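SAM-dependent methyltransferase (Anabaena variabilis ATCC 29413, PDB 3GGD) probably transfers a methyl group from S-adenosyl-L-methionine to an acceptor, and binds the by-product S-adenosyl-L-homocysteine. Local coordinates at residues P11-A16 against H192-G197; E57-D62 against F78-G83; I82-S87 against R106-L111. All blocks are in the same frame, centred on the assembly; numbering follows the deposited sequence.

Interaction 1: P11-A16 against H192-G197; sequences PDINVA and HGIRPG
Pro-11 comes closest to Gly-193, CA to CA 5.8 Å, where two irregular backbones meet without a direct hydrogen bond between them. A water bridges them instead, 3.1 Å from Pro-11 O and 3.0 Å from Gly-193 O, placed to donate to either; other acceptors compete for its protons. Pro-11 CG sits over one face of the Arg-195 guanidinium, toward its rim and 3.5 Å from Arg-195 NH2, the two side chains crossing at about a right angle, while Pro-11 CD lies against Arg-195 CG. A bend at chi2 (-71°) folds the arginine back on its own segment, and NH1 donates to Ile-194 O at 2.8 Å, with that oxygen near the guanidinium plane. A second acceptor for NH1, the carbonyl of Met-190, would help to fix the rotation of the flat group that Pro-11 covers. The contact lies near the surface and joins the N-terminal lead-in of helix 15-29, which Asn-14 N-caps through Asp-17 N, to the loop between helices 184-190 and 201-207. Helix 15-29 begins at the cofactor pocket of the Rossmann-like methyltransferase fold, where Val-15 touches S-adenosyl-L-homocysteine. Ile-13 adds a second apolar patch. Its CG2 rests 3.8 Å from Gly-193 O, against the Gly-193 backbone, whose phi is positive (87°) and which has no side chain in the way. The other branch brings Ile-13 CD1 to Ile-194 CG1 at 4.4 Å, and Ala-18 of the helix touches both isoleucines.

Interaction 2: E57-D62 against F78-G83; sequences ELPLID and FPRVIG. With SO4 (sulfate ion), chain H.
Phe-78 offers one ring face to Leu-60 just ahead of a parallel strand pair, the first beta-alpha-beta unit of the Rossmann-like methyltransferase fold: strand 60-63, helix 69-77, strand 81-85. Leu-60 CD2 stands 3.7 Å from the ring centroid, a CH-pi contact displaced toward CD1; with CG anti to the backbone N (chi1 180°), the leucine reaches the ring on the helix 69-77 side of the sheet. Beyond Pro-79, Arg-80 begins the ladder. Its N donates to a water that in turn donates to Leu-58 O, and its O accepts from Leu-60 N at 3.0 Å. The extended arginine chain runs past Pro-59, with Arg-80 CD 4.0 Å from Pro-59 CB. In one of its two conformers Arg-80 NH2 makes a long hydrogen bond (3.3 Å), in the guanidinium plane, to O1 of a sulfate probably from the crystallisation liquor. Val-81 pairs with Leu-60 on the face covered by Leu-74, Thr-71 and Ser-75; its CA also approaches Leu-60 O in a CA-H...O contact. Ile-82 turns to the other face, with Ile-61 and under Ile-123 of helix 113-123. Its N donates to Leu-60 O at 2.9 Å, and its O receives Asp-62 N. Gly-83 pairs with Asp-62, whose carboxylate leads away to Thr-71, near the cofactor. The last link is Gly-83 CA to Asp-62 O, a CA-H...O contact of 3.6 Å.

Interaction 3: I82-S87 against R106-L111; sequences IGLDVS and RLLDGL. With SAH (S-adenosyl-L-homocysteine), chain E; EDO (1,2-ethanediol), chain S; SO4 (sulfate ion), chain H.
Leu-108 N donates across the contact to Asp-85 O at 3.0 Å, meeting it from above the carbonyl plane, and the side chain of Asp-85 holds the ribose of S-adenosyl-L-homocysteine. Its carboxylate spans the diol: O2' donates to OD1 and O3' to OD2, each at 2.7 Å. OD1 also accepts Ser-87 N on its anti lone pair, closing an Asx turn, and OD2 takes the N-H of Gly-66, so both oxygens are fixed by backbone as well as by ligand. At the adenine, Gly-110 N donates to N1 at 2.8 Å in a nearly straight bond (170°), while N6 donates to Asp-109 OD1 at 3.0 Å. That oxygen is shared with Leu-111 N, which meets it from above the carboxylate plane in a second Asx turn. The acidic residue ending the second strand and gripping the ribose hydroxyls is characteristic of the Rossmann-like methyltransferases. Here strands 81-85 and 103-107 run parallel, joined through helix 88-97, with Arg-106 N bonded to Gly-83 O at 2.8 Å. Asp-85 N to Arg-106 O, the next rung, is long and weak (3.4 Å). Arg-106 NH1 forms a salt bridge with Glu-122 and reaches a sulfate by weak bonds; its NE donates to ethanediol O2, both small molecules probably from the crystallisation liquor. Val-86 packs over one face of the adenine, CG1 3.5 Å from C4 of the ligand. Its other branch, CG2, anti to the backbone N, lies alongside the Asp-109 carboxylate, 3.6 Å from CG. On the sheet face toward helix 113-123, Leu-84 runs beside Arg-106, CD2 against CB, while its CD1 meets Leu-108 CD1.

Interactions 2 and 3 are neighbouring steps of one sheet and share Ile-82 and Gly-83 of strand 81-85, which pairs with strand 60-63 on one side and strand 103-107 on the other. Asp-62 O lies 3.0 Å from Leu-84 N, a probable hydrogen bond continuing the ladder. Interaction 2 is buried and mostly backbone and apolar; interaction 3, partly buried, carries the ladder to the strand ends, where polar groups hold the cofactor. Interaction 1 is a surface contact of loops, bridged by water, whose sequence loop encloses both others. It meets interaction 3 through Ala-16 on Val-86 and Asp-109, but stays about 15 Å from interaction 2 at nearest atoms.

Interaction 1: P11-A16 against H192-G197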
loop_
_atom_site.group_PDB
_atom_site.type_symbol
_atom_site.label_atom_id
_atom_site.label_comp_id
_atom_site.label_asym_id
_atom_site.label_seq_id
_atom_site.Cartn_x
_atom_site.Cartn_y
_atom_site.Cartn_z
ATOM N N PRO A 11 -4.354 -9.066 -16.445
ATOM C CA PRO A 11 -4.404 -8.137 -17.587
ATOM C C PRO A 11 -3.123 -7.285 -17.640
ATOM O O PRO A 11 -2.590 -6.897 -16.589
ATOM C CB PRO A 11 -5.640 -7.260 -17.298
ATOM C CG PRO A 11 -6.400 -7.955 -16.223
ATOM C CD PRO A 11 -5.391 -8.760 -15.441
ATOM N N ASP A 12 -2.625 -7.033 -18.847
ATOM C CA ASP A 12 -1.426 -6.218 -19.031
ATOM C C ASP A 12 -1.861 -4.741 -18.970
ATOM O O ASP A 12 -2.709 -4.323 -19.745
ATOM C CB ASP A 12 -0.752 -6.557 -20.375
ATOM C CG ASP A 12 0.629 -5.900 -20.535
ATOM O OD1 ASP A 12 1.169 -5.332 -19.552
ATOM O OD2 ASP A 12 1.180 -5.954 -21.662
ATOM N N ILE A 13 -1.317 -3.964 -18.041
ATOM C CA ILE A 13 -1.762 -2.587 -17.870
ATOM C C ILE A 13 -0.606 -1.612 -17.758
ATOM O O ILE A 13 0.526 -1.990 -17.493
ATOM C CB ILE A 13 -2.614 -2.400 -16.568
ATOM C CG1 ILE A 13 -1.871 -2.959 -15.358
ATOM C CG2 ILE A 13 -3.944 -3.076 -16.680
ATOM C CD1 ILE A 13 -2.504 -2.543 -13.984
ATOM N N ASN A 14 -0.933 -0.348 -17.966
ATOM C CA ASN A 14 -0.074 0.740 -17.597
ATOM C C ASN A 14 -0.524 1.066 -16.183
ATOM O O ASN A 14 -1.635 1.573 -15.978
ATOM C CB ASN A 14 -0.266 1.935 -18.519
ATOM C CG ASN A 14 0.663 3.064 -18.170
ATOM O OD1 ASN A 14 0.617 3.613 -17.065
ATOM N ND2 ASN A 14 1.537 3.412 -19.112
ATOM N N VAL A 15 0.335 0.742 -15.212
ATOM C CA VAL A 15 -0.013 0.833 -13.816
ATOM C C VAL A 15 -0.417 2.266 -13.405
ATOM O O VAL A 15 -1.445 2.450 -12.732
ATOM C CB VAL A 15 1.146 0.279 -12.923
ATOM C CG1 VAL A 15 0.922 0.608 -11.407
ATOM C CG2 VAL A 15 1.352 -1.238 -13.179
ATOM N N ALA A 16 0.383 3.267 -13.799
ATOM C CA ALA A 16 0.113 4.684 -13.461
ATOM C C ALA A 16 -1.258 5.103 -13.988
ATOM O O ALA A 16 -2.070 5.642 -13.247
ATOM C CB ALA A 16 1.231 5.620 -14.025
ATOM N N HIS A 192 -10.652 -1.442 -13.758
ATOM C CA HIS A 192 -9.541 -0.738 -14.407
ATOM C C HIS A 192 -8.376 -1.634 -14.815
ATOM O O HIS A 192 -7.331 -1.137 -15.226
ATOM C CB HIS A 192 -9.096 0.428 -13.504
ATOM C CG HIS A 192 -10.232 1.370 -13.219
ATOM N ND1 HIS A 192 -10.675 2.283 -14.150
ATOM C CD2 HIS A 192 -11.112 1.425 -12.189
ATOM C CE1 HIS A 192 -11.751 2.893 -13.688
ATOM N NE2 HIS A 192 -12.049 2.388 -12.505
ATOM N N GLY A 193 -8.566 -2.948 -14.735
ATOM C CA GLY A 193 -7.496 -3.902 -15.079
ATOM C C GLY A 193 -6.555 -4.217 -13.902
ATOM O O GLY A 193 -5.681 -5.081 -14.016
ATOM N N ILE A 194 -6.735 -3.534 -12.779
ATOM C CA ILE A 194 -5.957 -3.788 -11.549
ATOM C C ILE A 194 -6.441 -5.094 -10.925
ATOM O O ILE A 194 -7.649 -5.418 -10.989
ATOM C CB ILE A 194 -6.141 -2.625 -10.537
ATOM C CG1 ILE A 194 -5.590 -1.308 -11.144
ATOM C CG2 ILE A 194 -5.488 -2.932 -9.158
ATOM C CD1 ILE A 194 -6.215 -0.006 -10.584
ATOM N N ARG A 195 -5.494 -5.866 -10.379
ATOM C CA ARG A 195 -5.793 -7.156 -9.750
ATOM C C ARG A 195 -5.051 -7.269 -8.436
ATOM O O ARG A 195 -3.918 -6.818 -8.316
ATOM C CB ARG A 195 -5.366 -8.330 -10.622
ATOM C CG ARG A 195 -6.082 -8.419 -11.958
ATOM C CD ARG A 195 -7.527 -8.840 -11.767
ATOM N NE ARG A 195 -8.268 -8.941 -13.039
ATOM C CZ ARG A 195 -8.941 -7.955 -13.628
ATOM N NH1 ARG A 195 -9.012 -6.740 -13.108
ATOM N NH2 ARG A 195 -9.562 -8.199 -14.745
ATOM N N PRO A 196 -5.689 -7.888 -7.445
ATOM C CA PRO A 196 -4.979 -8.158 -6.205
ATOM C C PRO A 196 -3.980 -9.263 -6.488
ATOM O O PRO A 196 -4.206 -10.086 -7.384
ATOM C CB PRO A 196 -6.083 -8.664 -5.264
ATOM C CG PRO A 196 -7.072 -9.284 -6.162
ATOM C CD PRO A 196 -7.042 -8.467 -7.445
ATOM N N GLY A 197 -2.904 -9.296 -5.710
ATOM C CA GLY A 197 -1.905 -10.345 -5.834
ATOM C C GLY A 197 -1.403 -10.780 -4.474
ATOM O O GLY A 197 -2.076 -10.576 -3.450
HETATM O O HOH W 1 -3.001 -6.274 -13.615
#

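Interaction 2: E57-D62 against F78-G83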
loop_
_atom_site.group_PDB
_atom_site.type_symbol
_atom_site.label_atom_id
_atom_site.label_comp_id
_atom_site.label_asym_id
_atom_site.label_seq_id
_atom_site.Cartn_x
_atom_site.Cartn_y
_atom_site.Cartn_z
ATOM N N GLU A 57 13.396 11.089 14.208
ATOM C CA GLU A 57 14.149 12.204 13.599
ATOM C C GLU A 57 14.234 12.130 12.049
ATOM O O GLU A 57 14.612 13.107 11.409
ATOM C CB GLU A 57 15.573 12.303 14.194
ATOM N N LEU A 58 13.895 11.004 11.429
ATOM C CA LEU A 58 13.894 10.985 9.986
ATOM C C LEU A 58 12.490 11.309 9.502
ATOM O O LEU A 58 11.493 11.033 10.206
ATOM C CB LEU A 58 14.311 9.625 9.424
ATOM C CG LEU A 58 15.665 9.016 9.796
ATOM C CD1 LEU A 58 15.793 7.656 9.097
ATOM C CD2 LEU A 58 16.848 9.916 9.413
ATOM N N PRO A 59 12.392 11.844 8.286
ATOM C CA PRO A 59 11.066 12.037 7.739
ATOM C C PRO A 59 10.403 10.676 7.532
ATOM O O PRO A 59 11.107 9.683 7.300
ATOM C CB PRO A 59 11.318 12.701 6.358
ATOM C CG PRO A 59 12.757 12.475 6.050
ATOM C CD PRO A 59 13.467 12.231 7.343
ATOM N N LEU A 60 9.080 10.651 7.641
ATOM C CA LEU A 60 8.292 9.454 7.409
ATOM C C LEU A 60 7.548 9.587 6.100
ATOM O O LEU A 60 6.773 10.536 5.926
ATOM C CB LEU A 60 7.259 9.215 8.516
ATOM C CG LEU A 60 6.370 7.955 8.331
ATOM C CD1 LEU A 60 7.159 6.630 8.228
ATOM C CD2 LEU A 60 5.363 7.870 9.470
ATOM N N ILE A 61 7.753 8.610 5.208
ATOM C CA ILE A 61 7.004 8.549 3.978
ATOM C C ILE A 61 5.896 7.514 4.083
ATOM O O ILE A 61 6.147 6.380 4.496
ATOM C CB ILE A 61 7.912 8.170 2.768
ATOM C CG1 ILE A 61 8.885 9.343 2.434
ATOM C CG2 ILE A 61 7.044 7.758 1.536
ATOM C CD1 ILE A 61 10.021 8.959 1.406
ATOM N N ASP A 62 4.658 7.941 3.767
ATOM C CA ASP A 62 3.496 7.030 3.533
ATOM C C ASP A 62 3.545 6.785 2.045
ATOM O O ASP A 62 3.157 7.634 1.243
ATOM C CB ASP A 62 2.150 7.659 3.931
ATOM C CG ASP A 62 0.987 6.677 3.851
ATOM O OD1 ASP A 62 1.144 5.575 3.270
ATOM O OD2 ASP A 62 -0.105 7.017 4.363
ATOM N N PHE A 78 3.988 11.498 14.178
ATOM C CA PHE A 78 5.342 11.782 13.687
ATOM C C PHE A 78 5.477 13.248 13.320
ATOM O O PHE A 78 4.534 13.833 12.788
ATOM C CB PHE A 78 5.659 10.938 12.461
ATOM C CG PHE A 78 5.868 9.501 12.764
ATOM C CD1 PHE A 78 4.785 8.629 12.859
ATOM C CD2 PHE A 78 7.135 9.010 12.973
ATOM C CE1 PHE A 78 4.957 7.296 13.147
ATOM C CE2 PHE A 78 7.338 7.646 13.266
ATOM C CZ PHE A 78 6.230 6.791 13.364
ATOM N N PRO A 79 6.663 13.831 13.554
ATOM C CA PRO A 79 6.830 15.259 13.298
ATOM C C PRO A 79 6.689 15.667 11.824
ATOM O O PRO A 79 6.170 16.740 11.540
ATOM C CB PRO A 79 8.245 15.579 13.839
ATOM C CG PRO A 79 8.939 14.340 13.983
ATOM C CD PRO A 79 7.897 13.218 14.078
ATOM N N ARG A 80 7.118 14.805 10.911
ATOM C CA ARG A 80 7.090 15.149 9.495
ATOM C C ARG A 80 6.685 13.956 8.645
ATOM O O ARG A 80 7.361 12.920 8.640
ATOM C CB ARG A 80 8.458 15.677 9.056
ATOM C CG ARG A 80 8.529 16.056 7.580
ATOM C CD ARG A 80 9.957 16.378 7.161
ATOM N NE ARG A 80 10.013 16.771 5.754
ATOM C CZ ARG A 80 11.136 17.001 5.081
ATOM N NH1 ARG A 80 12.319 16.864 5.654
ATOM N NH2 ARG A 80 11.060 17.377 3.815
ATOM N N VAL A 81 5.590 14.124 7.906
ATOM C CA VAL A 81 5.049 13.072 7.046
ATOM C C VAL A 81 4.921 13.563 5.597
ATOM O O VAL A 81 4.447 14.667 5.330
ATOM C CB VAL A 81 3.685 12.566 7.575
ATOM C CG1 VAL A 81 3.084 11.476 6.637
ATOM C CG2 VAL A 81 3.810 12.050 9.081
ATOM N N ILE A 82 5.340 12.702 4.671
ATOM C CA ILE A 82 5.218 12.930 3.252
ATOM C C ILE A 82 4.382 11.774 2.670
ATOM O O ILE A 82 4.730 10.611 2.786
ATOM C CB ILE A 82 6.600 12.975 2.577
ATOM C CG1 ILE A 82 7.443 14.118 3.173
ATOM C CG2 ILE A 82 6.459 13.149 1.054
ATOM C CD1 ILE A 82 8.951 14.007 2.911
ATOM N N GLY A 83 3.271 12.117 2.042
ATOM C CA GLY A 83 2.404 11.138 1.389
ATOM C C GLY A 83 2.706 11.128 -0.107
ATOM O O GLY A 83 2.592 12.149 -0.789
HETATM S S SO4 H . 8.743 17.240 -0.216
HETATM O O1 SO4 H . 9.108 17.582 1.166
HETATM O O2 SO4 H . 7.358 16.797 -0.356
HETATM O O3 SO4 H . 9.654 16.198 -0.663
HETATM O O4 SO4 H . 8.897 18.419 -1.070
HETATM O O HOH W 2 8.739 12.256 11.108
#

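Interaction 3: I82-S87 against R106-L111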
loop_
_atom_site.group_PDB
_atom_site.type_symbol
_atom_site.label_atom_id
_atom_site.label_comp_id
_atom_site.label_asym_id
_atom_site.label_seq_id
_atom_site.Cartn_x
_atom_site.Cartn_y
_atom_site.Cartn_z
ATOM N N ILE A 82 5.340 12.702 4.671
ATOM C CA ILE A 82 5.218 12.930 3.252
ATOM C C ILE A 82 4.382 11.774 2.670
ATOM O O ILE A 82 4.730 10.611 2.786
ATOM C CB ILE A 82 6.600 12.975 2.577
ATOM C CG1 ILE A 82 7.443 14.118 3.173
ATOM C CG2 ILE A 82 6.459 13.149 1.054
ATOM C CD1 ILE A 82 8.951 14.007 2.911
ATOM N N GLY A 83 3.271 12.117 2.042
ATOM C CA GLY A 83 2.404 11.138 1.389
ATOM C C GLY A 83 2.706 11.128 -0.107
ATOM O O GLY A 83 2.592 12.149 -0.789
ATOM N N LEU A 84 3.150 9.983 -0.604
ATOM C CA LEU A 84 3.498 9.840 -2.015
ATOM C C LEU A 84 2.505 8.889 -2.707
ATOM O O LEU A 84 2.156 7.825 -2.171
ATOM C CB LEU A 84 4.904 9.282 -2.159
ATOM C CG LEU A 84 6.079 10.107 -1.597
ATOM C CD1 LEU A 84 7.390 9.285 -1.805
ATOM C CD2 LEU A 84 6.144 11.483 -2.211
ATOM N N ASP A 85 2.082 9.259 -3.913
ATOM C CA ASP A 85 1.232 8.394 -4.702
ATOM C C ASP A 85 1.418 8.728 -6.173
ATOM O O ASP A 85 1.723 9.885 -6.538
ATOM C CB ASP A 85 -0.236 8.527 -4.285
ATOM C CG ASP A 85 -1.058 7.287 -4.645
ATOM O OD1 ASP A 85 -1.480 7.159 -5.833
ATOM O OD2 ASP A 85 -1.276 6.426 -3.736
ATOM N N VAL A 86 1.219 7.725 -7.016
ATOM C CA VAL A 86 1.269 7.904 -8.466
ATOM C C VAL A 86 0.090 8.688 -9.026
ATOM O O VAL A 86 0.217 9.288 -10.096
ATOM C CB VAL A 86 1.330 6.517 -9.209
ATOM C CG1 VAL A 86 -0.023 5.789 -9.208
ATOM C CG2 VAL A 86 1.886 6.662 -10.641
ATOM N N SER A 87 -1.036 8.726 -8.290
ATOM C CA SER A 87 -2.266 9.292 -8.798
ATOM C C SER A 87 -2.537 10.695 -8.310
ATOM O O SER A 87 -2.691 10.918 -7.093
ATOM C CB SER A 87 -3.475 8.411 -8.382
ATOM O OG SER A 87 -4.727 9.053 -8.682
ATOM N N ARG A 106 2.824 14.501 -2.373
ATOM C CA ARG A 106 3.620 14.713 -3.564
ATOM C C ARG A 106 3.476 13.539 -4.536
ATOM O O ARG A 106 3.413 12.373 -4.121
ATOM C CB ARG A 106 5.065 14.908 -3.133
ATOM C CG ARG A 106 6.039 14.968 -4.248
ATOM C CD ARG A 106 7.287 15.683 -3.747
ATOM N NE ARG A 106 8.362 15.682 -4.739
ATOM C CZ ARG A 106 9.534 16.268 -4.553
ATOM N NH1 ARG A 106 9.772 16.907 -3.415
ATOM N NH2 ARG A 106 10.470 16.189 -5.497
ATOM N N LEU A 107 3.403 13.864 -5.824
ATOM C CA LEU A 107 3.289 12.861 -6.867
ATOM C C LEU A 107 4.594 12.097 -6.947
ATOM O O LEU A 107 5.665 12.679 -6.856
ATOM C CB LEU A 107 3.018 13.503 -8.231
ATOM C CG LEU A 107 1.622 14.065 -8.523
ATOM C CD1 LEU A 107 1.670 14.874 -9.799
ATOM C CD2 LEU A 107 0.573 12.956 -8.616
ATOM N N LEU A 108 4.495 10.781 -7.046
ATOM C CA LEU A 108 5.672 9.950 -7.319
ATOM C C LEU A 108 5.231 8.605 -7.864
ATOM O O LEU A 108 4.280 7.988 -7.358
ATOM C CB LEU A 108 6.583 9.750 -6.077
ATOM C CG LEU A 108 7.820 8.818 -6.247
ATOM C CD1 LEU A 108 9.088 9.368 -5.513
ATOM C CD2 LEU A 108 7.513 7.430 -5.775
ATOM N N ASP A 109 5.953 8.154 -8.872
ATOM C CA ASP A 109 5.737 6.863 -9.467
ATOM C C ASP A 109 6.856 5.921 -9.063
ATOM O O ASP A 109 7.992 6.071 -9.529
ATOM C CB ASP A 109 5.667 7.010 -11.016
ATOM C CG ASP A 109 5.236 5.714 -11.719
ATOM O OD1 ASP A 109 5.393 4.613 -11.125
ATOM O OD2 ASP A 109 4.712 5.805 -12.855
ATOM N N GLY A 110 6.511 4.926 -8.238
ATOM C CA GLY A 110 7.454 3.926 -7.751
ATOM C C GLY A 110 8.136 3.076 -8.828
ATOM O O GLY A 110 9.167 2.445 -8.564
ATOM N N LEU A 111 7.564 3.084 -10.043
ATOM C CA LEU A 111 8.108 2.327 -11.150
ATOM C C LEU A 111 9.078 3.182 -11.947
ATOM O O LEU A 111 9.614 2.710 -12.916
ATOM C CB LEU A 111 6.991 1.743 -12.043
ATOM C CG LEU A 111 6.011 0.826 -11.279
ATOM C CD1 LEU A 111 4.971 0.212 -12.299
ATOM C CD2 LEU A 111 6.751 -0.282 -10.538
HETATM N N SAH E . -1.837 2.835 1.309
HETATM C CA SAH E . -3.204 3.309 0.968
HETATM C CB SAH E . -3.660 2.913 -0.452
HETATM C CG SAH E . -3.655 1.429 -0.860
HETATM S SD SAH E . -4.310 1.147 -2.515
HETATM C C SAH E . -4.233 2.826 1.979
HETATM O O SAH E . -5.332 3.427 2.096
HETATM O OXT SAH E . -4.012 1.831 2.669
HETATM C "C5'" SAH E . -2.814 1.102 -3.462
HETATM C "C4'" SAH E . -2.246 2.522 -3.757
HETATM O "O4'" SAH E . -1.011 2.407 -4.504
HETATM C "C3'" SAH E . -3.127 3.455 -4.608
HETATM O "O3'" SAH E . -3.338 4.715 -3.994
HETATM C "C2'" SAH E . -2.338 3.654 -5.896
HETATM O "O2'" SAH E . -2.608 4.870 -6.623
HETATM C "C1'" SAH E . -0.907 3.489 -5.418
HETATM N N9 SAH E . 0.046 3.179 -6.491
HETATM C C8 SAH E . -0.176 2.289 -7.497
HETATM N N7 SAH E . 0.904 2.218 -8.292
HETATM C C5 SAH E . 1.825 3.092 -7.784
HETATM C C6 SAH E . 3.153 3.531 -8.197
HETATM N N6 SAH E . 3.641 2.970 -9.328
HETATM N N1 SAH E . 3.806 4.462 -7.487
HETATM C C2 SAH E . 3.228 5.011 -6.371
HETATM N N3 SAH E . 2.009 4.653 -5.969
HETATM C C4 SAH E . 1.267 3.744 -6.630
HETATM C C1 EDO S . 10.136 13.354 -7.694
HETATM O O1 EDO S . 10.578 14.414 -8.530
HETATM C C2 EDO S . 8.655 13.141 -8.027
HETATM O O2 EDO S . 7.856 13.735 -6.993
HETATM S S SO4 H . 8.743 17.240 -0.216
HETATM O O1 SO4 H . 9.108 17.582 1.166
HETATM O O2 SO4 H . 7.358 16.797 -0.356
HETATM O O3 SO4 H . 9.654 16.198 -0.663
HETATM O O4 SO4 H . 8.897 18.419 -1.070
#